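Long-range contacts in transcriptional regulator (Enterococcus faecalis, PDB 3QFI), which is a presumed transcriptional regulator of the LytR-CpsA-Psr family, with a mixed beta sheet flanked by helices: residues G122-D127 with R174-K179; V126-G131 with I138-G143; Y155-H160 with V167-R172. One frame throughout, in Å; residues are numbered along the deposited sequence.

Interaction 1. Residues G122-D127 with R174-K179; sequences GGIEVD and REVVEK
Ile124 packs down on Lys179 and Val176 where the first strand of a two-stranded antiparallel sheet runs along helix 166-184, roughly antiparallel to it: a strand packed on a helix, within the LytR-CpsA-Psr family region. The short axes lie 8.7 Å apart, at 146° to each other. The tight end is apolar. Ile124 sends CD1 across Val176 at about a right angle, CD1 to CG1 3.9 Å, and its CB rests 3.9 Å from CB of Lys179. With CG1 lodged between the backbone N and the carbonyl carbon (chi1 60°), the branched chain spreads over the helix and continues onto Ile180. Beta-branched isoleucine and valine suit a strand, and their apolar branches suit burial against a helix. Toward Asp127 the contact turns looser and more polar. Glu125 leads its carboxylate away from the helix, and no hydrogen bond crosses between the segments. Glu175 reaches out fully extended beside Val126, while its OE2 is hydrogen-bonded to Tyr155. Lys179 serves both ends: its aliphatic part covers Ile124, and its chain, bent at chi2 and chi4, curls past the strand carbonyl of Glu125, CE to O 3.6 Å, before NZ makes a long salt bridge to Glu175 OE1 at 3.7 Å.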
ATOM      1  N   GLY A 122     -15.753   9.371 -11.447  1.00 33.28           N
ATOM      2  CA  GLY A 122     -16.424  10.631 -11.199  1.00 25.43           C
ATOM      3  C   GLY A 122     -15.748  11.496 -10.164  1.00 28.61           C
ATOM      4  O   GLY A 122     -16.349  12.440  -9.646  1.00 29.08           O
ATOM      5  N   GLY A 123     -14.496  11.173  -9.863  1.00 31.03           N
ATOM      6  CA  GLY A 123     -13.742  11.952  -8.895  1.00 25.55           C
ATOM      7  C   GLY A 123     -13.949  11.500  -7.463  1.00 24.10           C
ATOM      8  O   GLY A 123     -14.750  10.607  -7.188  1.00 21.84           O
ATOM      9  N   ILE A 124     -13.229  12.126  -6.541  1.00 22.00           N
ATOM     10  CA  ILE A 124     -13.339  11.765  -5.140  1.00 22.92           C
ATOM     11  C   ILE A 124     -13.160  12.972  -4.244  1.00 20.56           C
ATOM     12  O   ILE A 124     -12.401  13.883  -4.564  1.00 19.19           O
ATOM     13  CB  ILE A 124     -12.276  10.718  -4.748  1.00 26.77           C
ATOM     14  CG1 ILE A 124     -10.877  11.288  -4.981  1.00 19.15           C
ATOM     15  CG2 ILE A 124     -12.476   9.441  -5.563  1.00 38.01           C
ATOM     16  CD1 ILE A 124      -9.757  10.352  -4.564  1.00 25.66           C
ATOM     17  N   GLU A 125     -13.868  12.979  -3.121  1.00 27.22           N
ATOM     18  CA  GLU A 125     -13.754  14.078  -2.175  1.00 30.29           C
ATOM     19  C   GLU A 125     -12.823  13.763  -1.008  1.00 28.57           C
ATOM     20  O   GLU A 125     -12.908  12.699  -0.389  1.00 19.27           O
ATOM     21  CB  GLU A 125     -15.132  14.488  -1.649  1.00 37.13           C
ATOM     22  CG  GLU A 125     -15.850  15.466  -2.578  1.00 51.07           C
ATOM     23  CD  GLU A 125     -16.820  16.385  -1.852  1.00 52.30           C
ATOM     24  OE1 GLU A 125     -17.831  15.888  -1.308  1.00 53.29           O
ATOM     25  OE2 GLU A 125     -16.564  17.610  -1.822  1.00 40.12           O
ATOM     26  N   VAL A 126     -11.919  14.699  -0.731  1.00 34.86           N
ATOM     27  CA  VAL A 126     -10.970  14.561   0.366  1.00 36.45           C
ATOM     28  C   VAL A 126     -10.909  15.868   1.138  1.00 40.96           C
ATOM     29  O   VAL A 126     -11.449  16.885   0.694  1.00 45.58           O
ATOM     30  CB  VAL A 126      -9.539  14.241  -0.129  1.00 32.50           C
ATOM     31  CG1 VAL A 126      -9.551  12.995  -0.998  1.00 35.71           C
ATOM     32  CG2 VAL A 126      -8.966  15.424  -0.883  1.00 22.31           C
ATOM     33  N   ASP A 127     -10.249  15.832   2.293  1.00 43.04           N
ATOM     34  CA  ASP A 127     -10.084  17.020   3.122  1.00 43.27           C
ATOM     35  C   ASP A 127      -8.613  17.443   3.117  1.00 38.27           C
ATOM     36  O   ASP A 127      -7.797  16.903   3.866  1.00 43.22           O
ATOM     37  CB  ASP A 127     -10.526  16.738   4.556  1.00 47.13           C
ATOM     38  CG  ASP A 127     -10.608  17.999   5.395  1.00 51.40           C
ATOM     39  OD1 ASP A 127      -9.625  18.774   5.411  1.00 51.34           O
ATOM     40  OD2 ASP A 127     -11.656  18.216   6.044  1.00 54.12           O
ATOM     41  N   ARG A 174      -3.119   6.924   1.171  1.00 24.32           N
ATOM     42  CA  ARG A 174      -4.076   5.955   1.701  1.00 23.49           C
ATOM     43  C   ARG A 174      -5.489   6.533   1.681  1.00 14.94           C
ATOM     44  O   ARG A 174      -6.469   5.796   1.547  1.00 14.64           O
ATOM     45  CB  ARG A 174      -3.729   5.541   3.141  1.00 21.25           C
ATOM     46  CG  ARG A 174      -2.359   4.916   3.324  1.00 10.85           C
ATOM     47  CD  ARG A 174      -2.243   4.167   4.663  1.00 10.23           C
ATOM     48  NE  ARG A 174      -2.475   4.976   5.863  1.00 10.74           N
ATOM     49  CZ  ARG A 174      -1.555   5.716   6.484  1.00 20.52           C
ATOM     50  NH1 ARG A 174      -0.308   5.778   6.026  1.00 16.56           N
ATOM     51  NH2 ARG A 174      -1.871   6.364   7.602  1.00 14.01           N
ATOM     52  N   GLU A 175      -5.594   7.852   1.814  1.00 14.17           N
ATOM     53  CA  GLU A 175      -6.902   8.486   1.812  1.00 13.68           C
ATOM     54  C   GLU A 175      -7.484   8.382   0.400  1.00 18.74           C
ATOM     55  O   GLU A 175      -8.652   8.044   0.224  1.00 20.57           O
ATOM     56  CB  GLU A 175      -6.781   9.947   2.248  1.00 21.15           C
ATOM     57  CG  GLU A 175      -8.121  10.582   2.592  1.00 38.54           C
ATOM     58  CD  GLU A 175      -8.016  12.060   2.950  1.00 44.13           C
ATOM     59  OE1 GLU A 175      -9.060  12.652   3.305  1.00 46.29           O
ATOM     60  OE2 GLU A 175      -6.899  12.624   2.876  1.00 51.22           O
ATOM     61  N   VAL A 176      -6.646   8.646  -0.599  1.00 15.16           N
ATOM     62  CA  VAL A 176      -7.050   8.570  -1.994  1.00 13.07           C
ATOM     63  C   VAL A 176      -7.538   7.163  -2.327  1.00 17.70           C
ATOM     64  O   VAL A 176      -8.666   6.990  -2.779  1.00 26.74           O
ATOM     65  CB  VAL A 176      -5.868   8.967  -2.928  1.00 18.05           C
ATOM     66  CG1 VAL A 176      -6.194   8.657  -4.386  1.00  1.00           C
ATOM     67  CG2 VAL A 176      -5.575  10.450  -2.771  1.00 13.17           C
ATOM     68  N   VAL A 177      -6.700   6.157  -2.101  1.00 16.37           N
ATOM     69  CA  VAL A 177      -7.090   4.781  -2.391  1.00 14.00           C
ATOM     70  C   VAL A 177      -8.324   4.377  -1.598  1.00 19.50           C
ATOM     71  O   VAL A 177      -9.127   3.567  -2.059  1.00 28.86           O
ATOM     72  CB  VAL A 177      -5.945   3.785  -2.064  1.00 15.79           C
ATOM     73  CG1 VAL A 177      -6.443   2.343  -2.180  1.00  2.05           C
ATOM     74  CG2 VAL A 177      -4.770   4.016  -3.011  1.00 11.50           C
ATOM     75  N   GLU A 178      -8.480   4.928  -0.401  1.00 19.22           N
ATOM     76  CA  GLU A 178      -9.638   4.578   0.415  1.00 22.12           C
ATOM     77  C   GLU A 178     -10.917   5.109  -0.226  1.00 30.43           C
ATOM     78  O   GLU A 178     -11.945   4.421  -0.269  1.00 25.83           O
ATOM     79  CB  GLU A 178      -9.507   5.160   1.811  1.00 26.67           C
ATOM     80  CG  GLU A 178     -10.594   4.695   2.755  1.00 25.71           C
ATOM     81  CD  GLU A 178     -10.646   5.532   4.015  1.00 35.48           C
ATOM     82  OE1 GLU A 178      -9.566   5.845   4.578  1.00 26.12           O
ATOM     83  OE2 GLU A 178     -11.774   5.872   4.442  1.00 25.54           O
ATOM     84  N   LYS A 179     -10.845   6.342  -0.717  1.00 23.81           N
ATOM     85  CA  LYS A 179     -11.986   6.968  -1.358  1.00 13.39           C
ATOM     86  C   LYS A 179     -12.304   6.277  -2.675  1.00 15.49           C
ATOM     87  O   LYS A 179     -13.470   6.092  -3.013  1.00  8.91           O
ATOM     88  CB  LYS A 179     -11.704   8.451  -1.585  1.00 14.95           C
ATOM     89  CG  LYS A 179     -11.588   9.247  -0.300  1.00 20.72           C
ATOM     90  CD  LYS A 179     -12.782   8.991   0.609  1.00 29.71           C
ATOM     91  CE  LYS A 179     -12.794   9.911   1.829  1.00 29.75           C
ATOM     92  NZ  LYS A 179     -11.508   9.908   2.574  1.00 34.41           N
TER

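Interaction 2. Residues V126-G131 with I138-G143; sequences VDNTIG and ITVPAG
The far end of a beta hairpin is closed here, where Asn128 and Gly143 form an antiparallel hydrogen-bonded pair at the base of the long connection between strands 124-128 and 145-147. Gly143 N gives a good bond to Asn128 O, 2.9 Å with an N-H...O angle of 164°; the return bond, from Asn128 N to Gly143 O at 3.3 Å, is weak. At the phi of 81° and psi of -173° found in Gly143, a side chain would be jammed against the carbonyl O of Ala142, so glycine suits the entry to the second strand. Beyond the pair the connection stays close without further backbone bonds. Asn128 has CG anti to its own N (chi1 -176°), which lays the carboxamide beside the turning backbone of Val140 to Ala142, with CG 3.3 Å from Pro141 O. Farther on, the small methyl of Ala142 rests on Gly131, CB to CA 3.9 Å; Gly131, like Gly143, has a positive phi. Val140 is buried and also touches Leu147 of strand 145-147 and Ala154 of helix 150-156, so the loop packs on both. Together these features are those of a two-stranded antiparallel hairpin with a long, irregular loop.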
ATOM      1  N   VAL A 126     -11.919  14.699  -0.731  1.00 34.86           N
ATOM      2  CA  VAL A 126     -10.970  14.561   0.366  1.00 36.45           C
ATOM      3  C   VAL A 126     -10.909  15.868   1.138  1.00 40.96           C
ATOM      4  O   VAL A 126     -11.449  16.885   0.694  1.00 45.58           O
ATOM      5  CB  VAL A 126      -9.539  14.241  -0.129  1.00 32.50           C
ATOM      6  CG1 VAL A 126      -9.551  12.995  -0.998  1.00 35.71           C
ATOM      7  CG2 VAL A 126      -8.966  15.424  -0.883  1.00 22.31           C
ATOM      8  N   ASP A 127     -10.249  15.832   2.293  1.00 43.04           N
ATOM      9  CA  ASP A 127     -10.084  17.020   3.122  1.00 43.27           C
ATOM     10  C   ASP A 127      -8.613  17.443   3.117  1.00 38.27           C
ATOM     11  O   ASP A 127      -7.797  16.903   3.866  1.00 43.22           O
ATOM     12  CB  ASP A 127     -10.526  16.738   4.556  1.00 47.13           C
ATOM     13  CG  ASP A 127     -10.608  17.999   5.395  1.00 51.40           C
ATOM     14  OD1 ASP A 127      -9.625  18.774   5.411  1.00 51.34           O
ATOM     15  OD2 ASP A 127     -11.656  18.216   6.044  1.00 54.12           O
ATOM     16  N   ASN A 128      -8.280  18.407   2.265  1.00 30.78           N
ATOM     17  CA  ASN A 128      -6.912  18.901   2.159  1.00 20.94           C
ATOM     18  C   ASN A 128      -6.569  19.754   3.377  1.00 25.17           C
ATOM     19  O   ASN A 128      -6.949  20.921   3.440  1.00 29.25           O
ATOM     20  CB  ASN A 128      -6.755  19.736   0.885  1.00 19.71           C
ATOM     21  CG  ASN A 128      -5.328  20.200   0.662  1.00 14.11           C
ATOM     22  OD1 ASN A 128      -5.047  20.969  -0.255  1.00  9.21           O
ATOM     23  ND2 ASN A 128      -4.417  19.727   1.499  1.00 19.28           N
ATOM     24  N   THR A 129      -5.851  19.170   4.337  1.00 29.84           N
ATOM     25  CA  THR A 129      -5.457  19.882   5.554  1.00 36.04           C
ATOM     26  C   THR A 129      -4.199  20.715   5.352  1.00 33.29           C
ATOM     27  O   THR A 129      -3.709  21.359   6.279  1.00 35.77           O
ATOM     28  CB  THR A 129      -5.195  18.912   6.724  1.00 46.65           C
ATOM     29  OG1 THR A 129      -4.655  19.641   7.837  1.00 63.19           O
ATOM     30  CG2 THR A 129      -4.206  17.835   6.316  1.00 52.98           C
ATOM     31  N   ILE A 130      -3.676  20.693   4.132  1.00 41.93           N
ATOM     32  CA  ILE A 130      -2.476  21.445   3.794  1.00 43.23           C
ATOM     33  C   ILE A 130      -2.870  22.630   2.903  1.00 48.96           C
ATOM     34  O   ILE A 130      -3.220  23.697   3.403  1.00 44.94           O
ATOM     35  CB  ILE A 130      -1.464  20.551   3.043  1.00 45.52           C
ATOM     36  CG1 ILE A 130      -1.419  19.151   3.675  1.00 45.32           C
ATOM     37  CG2 ILE A 130      -0.090  21.194   3.075  1.00 46.21           C
ATOM     38  CD1 ILE A 130      -1.123  19.127   5.176  1.00 41.62           C
ATOM     39  N   GLY A 131      -2.820  22.433   1.584  1.00 47.60           N
ATOM     40  CA  GLY A 131      -3.185  23.491   0.656  1.00 43.09           C
ATOM     41  C   GLY A 131      -2.068  23.931  -0.273  1.00 38.68           C
ATOM     42  O   GLY A 131      -1.953  25.121  -0.565  1.00 37.96           O
ATOM     43  N   ILE A 138       0.226  22.535 -11.125  1.00 38.51           N
ATOM     44  CA  ILE A 138      -1.124  22.176 -10.697  1.00 30.41           C
ATOM     45  C   ILE A 138      -1.379  22.657  -9.269  1.00 33.12           C
ATOM     46  O   ILE A 138      -0.498  22.577  -8.414  1.00 37.52           O
ATOM     47  CB  ILE A 138      -1.331  20.644 -10.767  1.00 26.58           C
ATOM     48  CG1 ILE A 138      -1.117  20.174 -12.205  1.00 23.69           C
ATOM     49  CG2 ILE A 138      -2.731  20.273 -10.297  1.00 36.25           C
ATOM     50  CD1 ILE A 138      -1.408  18.716 -12.425  1.00 20.55           C
ATOM     51  N   THR A 139      -2.577  23.168  -9.015  1.00 34.30           N
ATOM     52  CA  THR A 139      -2.907  23.649  -7.684  1.00 41.62           C
ATOM     53  C   THR A 139      -4.081  22.888  -7.090  1.00 38.24           C
ATOM     54  O   THR A 139      -5.107  22.709  -7.737  1.00 27.53           O
ATOM     55  CB  THR A 139      -3.231  25.167  -7.689  1.00 48.72           C
ATOM     56  OG1 THR A 139      -2.049  25.912  -8.018  1.00 52.83           O
ATOM     57  CG2 THR A 139      -3.734  25.615  -6.316  1.00 56.65           C
ATOM     58  N   VAL A 140      -3.905  22.431  -5.854  1.00 42.07           N
ATOM     59  CA  VAL A 140      -4.934  21.692  -5.132  1.00 42.74           C
ATOM     60  C   VAL A 140      -5.431  22.591  -3.999  1.00 41.70           C
ATOM     61  O   VAL A 140      -4.680  22.909  -3.078  1.00 43.15           O
ATOM     62  CB  VAL A 140      -4.359  20.391  -4.518  1.00 44.73           C
ATOM     63  CG1 VAL A 140      -5.486  19.511  -3.999  1.00 41.91           C
ATOM     64  CG2 VAL A 140      -3.524  19.649  -5.546  1.00 49.18           C
ATOM     65  N   PRO A 141      -6.703  23.017  -4.053  1.00 42.01           N
ATOM     66  CA  PRO A 141      -7.271  23.885  -3.015  1.00 38.66           C
ATOM     67  C   PRO A 141      -7.268  23.258  -1.626  1.00 39.68           C
ATOM     68  O   PRO A 141      -7.068  22.053  -1.483  1.00 39.91           O
ATOM     69  CB  PRO A 141      -8.685  24.151  -3.526  1.00 36.27           C
ATOM     70  CG  PRO A 141      -9.011  22.889  -4.255  1.00 42.70           C
ATOM     71  CD  PRO A 141      -7.733  22.645  -5.036  1.00 41.60           C
ATOM     72  N   ALA A 142      -7.488  24.084  -0.607  1.00 38.66           N
ATOM     73  CA  ALA A 142      -7.512  23.614   0.776  1.00 39.70           C
ATOM     74  C   ALA A 142      -8.941  23.364   1.256  1.00 40.35           C
ATOM     75  O   ALA A 142      -9.901  23.887   0.683  1.00 39.79           O
ATOM     76  CB  ALA A 142      -6.828  24.628   1.673  1.00 36.81           C
ATOM     77  N   GLY A 143      -9.077  22.558   2.304  1.00 41.83           N
ATOM     78  CA  GLY A 143     -10.396  22.255   2.832  1.00 37.95           C
ATOM     79  C   GLY A 143     -11.119  21.174   2.044  1.00 32.39           C
ATOM     80  O   GLY A 143     -10.541  20.565   1.147  1.00 28.81           O
TER

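Interaction 3. Residues Y155-H160 with V167-R172; sequences YARMRH and VGRQRR
The Tyr155 ring carries Arg172 CD over one face, 3.8 Å from the ring centroid, a CH-pi contact between the aliphatic arm of the arginine and the aromatic surface. The guanidinium of Arg172, turned 68° from that ring, meets backbone oxygens at its edge instead. NH2 bonds to Met158 O, close to the guanidinium plane, at 2.6 Å, and NH1 bonds to Tyr155 O at 2.7 Å, tilted from the plane. Arg169 CA lies over one face of the same group. Two bonds from two nitrogens fix its rotation, and the bend at chi3 (-76°) turns it from the ring toward the loop after helix 150-156. Arginine fits here because it pairs a long apolar arm with several donors for carbonyls of the last helical turn (Tyr155) and of the loop that follows (Met158). Met158 adds its methyl, CE to Arg172 NH2 3.6 Å.

The Arg169 guanidinium is sandwiched: Ala156 O and Arg157 CA lie over one face, and Arg159 points its edge, NH2 first, at the opposite face, the two guanidinium planes almost perpendicular. Its extended chain also runs alongside Arg157, CG of which lies 3.5 Å from Arg169 NH1. Arg64 approaches both Arg159 and Arg169. Such a gathering of arginines near the start of helix 166-184 is consistent with the arginine-lined, anion-accommodating pocket of the LytR-CpsA-Psr family.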
ATOM      1  N   TYR A 155      -2.326  15.662  -5.359  1.00 21.05           N
ATOM      2  CA  TYR A 155      -2.664  15.418  -3.963  1.00 19.83           C
ATOM      3  C   TYR A 155      -1.985  14.157  -3.433  1.00 22.99           C
ATOM      4  O   TYR A 155      -1.588  14.089  -2.271  1.00 25.84           O
ATOM      5  CB  TYR A 155      -4.186  15.285  -3.799  1.00 23.91           C
ATOM      6  CG  TYR A 155      -4.637  15.150  -2.355  1.00 30.92           C
ATOM      7  CD1 TYR A 155      -4.575  16.239  -1.482  1.00 34.93           C
ATOM      8  CD2 TYR A 155      -5.068  13.915  -1.840  1.00 34.52           C
ATOM      9  CE1 TYR A 155      -4.920  16.107  -0.130  1.00 32.64           C
ATOM     10  CE2 TYR A 155      -5.415  13.774  -0.481  1.00 33.76           C
ATOM     11  CZ  TYR A 155      -5.329  14.884   0.358  1.00 22.51           C
ATOM     12  OH  TYR A 155      -5.605  14.768   1.695  1.00 27.65           O
ATOM     13  N   ALA A 156      -1.862  13.155  -4.293  1.00 24.00           N
ATOM     14  CA  ALA A 156      -1.239  11.893  -3.918  1.00 31.50           C
ATOM     15  C   ALA A 156       0.278  12.015  -3.927  1.00 30.29           C
ATOM     16  O   ALA A 156       0.960  11.408  -3.107  1.00 30.06           O
ATOM     17  CB  ALA A 156      -1.681  10.799  -4.881  1.00 29.06           C
ATOM     18  N   ARG A 157       0.798  12.805  -4.859  1.00 31.81           N
ATOM     19  CA  ARG A 157       2.236  12.998  -4.981  1.00 39.09           C
ATOM     20  C   ARG A 157       2.610  14.401  -4.533  1.00 37.02           C
ATOM     21  O   ARG A 157       2.275  15.381  -5.193  1.00 42.76           O
ATOM     22  CB  ARG A 157       2.672  12.792  -6.433  1.00 48.99           C
ATOM     23  CG  ARG A 157       4.176  12.771  -6.641  1.00 60.71           C
ATOM     24  CD  ARG A 157       4.523  12.588  -8.115  1.00 74.67           C
ATOM     25  NE  ARG A 157       5.949  12.324  -8.325  1.00 79.93           N
ATOM     26  CZ  ARG A 157       6.931  13.129  -7.925  1.00 78.14           C
ATOM     27  NH1 ARG A 157       6.653  14.258  -7.288  1.00 78.54           N
ATOM     28  NH2 ARG A 157       8.194  12.803  -8.164  1.00 74.47           N
ATOM     29  N   MET A 158       3.300  14.492  -3.406  1.00 35.83           N
ATOM     30  CA  MET A 158       3.725  15.775  -2.871  1.00 34.21           C
ATOM     31  C   MET A 158       4.400  15.482  -1.549  1.00 42.46           C
ATOM     32  O   MET A 158       3.797  14.883  -0.652  1.00 49.06           O
ATOM     33  CB  MET A 158       2.521  16.701  -2.669  1.00 25.35           C
ATOM     34  CG  MET A 158       2.885  18.137  -2.335  1.00 18.24           C
ATOM     35  SD  MET A 158       3.636  18.304  -0.712  1.00 26.62           S
ATOM     36  CE  MET A 158       2.201  18.600   0.298  1.00 28.73           C
ATOM     37  N   ARG A 159       5.659  15.900  -1.437  1.00 46.65           N
ATOM     38  CA  ARG A 159       6.463  15.659  -0.241  1.00 48.34           C
ATOM     39  C   ARG A 159       7.293  16.897   0.092  1.00 50.86           C
ATOM     40  O   ARG A 159       8.417  16.786   0.583  1.00 56.55           O
ATOM     41  CB  ARG A 159       7.393  14.463  -0.498  1.00 47.71           C
ATOM     42  CG  ARG A 159       8.014  13.821   0.740  1.00 55.84           C
ATOM     43  CD  ARG A 159       8.864  12.604   0.358  1.00 53.65           C
ATOM     44  NE  ARG A 159       8.147  11.717  -0.558  1.00 58.39           N
ATOM     45  CZ  ARG A 159       8.625  10.568  -1.031  1.00 58.35           C
ATOM     46  NH1 ARG A 159       9.833  10.145  -0.678  1.00 60.58           N
ATOM     47  NH2 ARG A 159       7.890   9.843  -1.865  1.00 56.39           N
ATOM     48  N   HIS A 160       6.750  18.078  -0.178  1.00 50.79           N
ATOM     49  CA  HIS A 160       7.485  19.306   0.101  1.00 51.02           C
ATOM     50  C   HIS A 160       6.650  20.276   0.917  1.00 48.08           C
ATOM     51  O   HIS A 160       7.064  20.719   1.989  1.00 38.88           O
ATOM     52  CB  HIS A 160       7.919  19.966  -1.210  1.00 55.52           C
ATOM     53  CG  HIS A 160       8.809  19.104  -2.049  1.00 50.74           C
ATOM     54  ND1 HIS A 160      10.038  18.657  -1.613  1.00 49.29           N
ATOM     55  CD2 HIS A 160       8.644  18.594  -3.293  1.00 52.49           C
ATOM     56  CE1 HIS A 160      10.591  17.910  -2.551  1.00 50.71           C
ATOM     57  NE2 HIS A 160       9.766  17.856  -3.581  1.00 45.33           N
ATOM     58  N   VAL A 167       5.387  10.329   6.073  1.00 30.34           N
ATOM     59  CA  VAL A 167       4.176  10.034   6.834  1.00 31.30           C
ATOM     60  C   VAL A 167       2.950  10.771   6.310  1.00 26.06           C
ATOM     61  O   VAL A 167       1.862  10.203   6.246  1.00 29.82           O
ATOM     62  CB  VAL A 167       4.348  10.372   8.333  1.00 30.47           C
ATOM     63  CG1 VAL A 167       5.280   9.368   8.991  1.00 22.07           C
ATOM     64  CG2 VAL A 167       4.889  11.788   8.478  1.00 43.93           C
ATOM     65  N   GLY A 168       3.127  12.037   5.949  1.00 17.51           N
ATOM     66  CA  GLY A 168       2.021  12.811   5.420  1.00 12.40           C
ATOM     67  C   GLY A 168       1.627  12.269   4.059  1.00 12.37           C
ATOM     68  O   GLY A 168       0.494  11.832   3.859  1.00 12.37           O
ATOM     69  N   ARG A 169       2.567  12.287   3.120  1.00 13.10           N
ATOM     70  CA  ARG A 169       2.311  11.778   1.785  1.00  8.91           C
ATOM     71  C   ARG A 169       1.691  10.382   1.822  1.00 15.02           C
ATOM     72  O   ARG A 169       0.768  10.100   1.066  1.00 25.30           O
ATOM     73  CB  ARG A 169       3.607  11.761   0.984  1.00  7.89           C
ATOM     74  CG  ARG A 169       3.518  11.017  -0.317  1.00  6.32           C
ATOM     75  CD  ARG A 169       4.740  11.302  -1.157  1.00 24.98           C
ATOM     76  NE  ARG A 169       4.934  10.268  -2.161  1.00 43.11           N
ATOM     77  CZ  ARG A 169       5.431  10.490  -3.371  1.00 54.04           C
ATOM     78  NH1 ARG A 169       5.782  11.723  -3.731  1.00 59.18           N
ATOM     79  NH2 ARG A 169       5.578   9.481  -4.221  1.00 65.68           N
ATOM     80  N   GLN A 170       2.195   9.521   2.705  1.00 17.56           N
ATOM     81  CA  GLN A 170       1.677   8.158   2.854  1.00 21.77           C
ATOM     82  C   GLN A 170       0.215   8.202   3.320  1.00 26.14           C
ATOM     83  O   GLN A 170      -0.642   7.487   2.791  1.00 33.56           O
ATOM     84  CB  GLN A 170       2.536   7.352   3.859  1.00 22.61           C
ATOM     85  CG  GLN A 170       3.945   6.939   3.346  1.00 24.48           C
ATOM     86  CD  GLN A 170       4.847   6.300   4.431  1.00 36.34           C
ATOM     87  OE1 GLN A 170       4.473   5.312   5.082  1.00 36.55           O
ATOM     88  NE2 GLN A 170       6.047   6.858   4.609  1.00 34.01           N
ATOM     89  N   ARG A 171      -0.072   9.051   4.302  1.00 30.10           N
ATOM     90  CA  ARG A 171      -1.433   9.185   4.814  1.00 25.58           C
ATOM     91  C   ARG A 171      -2.355   9.661   3.685  1.00 20.80           C
ATOM     92  O   ARG A 171      -3.455   9.153   3.533  1.00 17.84           O
ATOM     93  CB  ARG A 171      -1.440  10.160   6.003  1.00 31.13           C
ATOM     94  CG  ARG A 171      -2.793  10.775   6.378  1.00 47.16           C
ATOM     95  CD  ARG A 171      -3.802   9.772   6.936  1.00 53.03           C
ATOM     96  NE  ARG A 171      -4.378   8.888   5.917  1.00 63.73           N
ATOM     97  CZ  ARG A 171      -5.344   8.001   6.156  1.00 67.28           C
ATOM     98  NH1 ARG A 171      -5.807   7.235   5.173  1.00 62.43           N
ATOM     99  NH2 ARG A 171      -5.853   7.883   7.380  1.00 69.32           N
ATOM    100  N   ARG A 172      -1.896  10.621   2.883  1.00 18.92           N
ATOM    101  CA  ARG A 172      -2.691  11.126   1.767  1.00 18.30           C
ATOM    102  C   ARG A 172      -2.896  10.071   0.675  1.00 18.32           C
ATOM    103  O   ARG A 172      -3.956  10.016   0.048  1.00 17.46           O
ATOM    104  CB  ARG A 172      -2.041  12.371   1.149  1.00 13.60           C
ATOM    105  CG  ARG A 172      -2.462  13.676   1.796  1.00 17.02           C
ATOM    106  CD  ARG A 172      -1.854  14.912   1.110  1.00 20.51           C
ATOM    107  NE  ARG A 172      -0.440  15.155   1.425  1.00 16.01           N
ATOM    108  CZ  ARG A 172       0.587  14.757   0.676  1.00 17.55           C
ATOM    109  NH1 ARG A 172       0.381  14.079  -0.444  1.00 21.91           N
ATOM    110  NH2 ARG A 172       1.823  15.082   1.022  1.00  6.02           N
TER

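Overall arrangement
The three contacts sit 11 to 13 Å apart, centre to centre, all in the LytR-CpsA-Psr family region. Interactions 1 and 2 start from the same strand, 124-128, sharing Val126 and Asp127: the first lays it against helix 166-184, the second joins its end to the returning connection. Interaction 3 follows interaction 2 along the chain and lies wholly between the two segments of interaction 1, whereas interaction 2 overlaps the first of them. It ties the end of helix 150-156 to an earlier part of helix 166-184. Tyr155 of interaction 3 also meets residues of the other two, so the hairpin and both helices pack together, with the arginines of interaction 3 beside them.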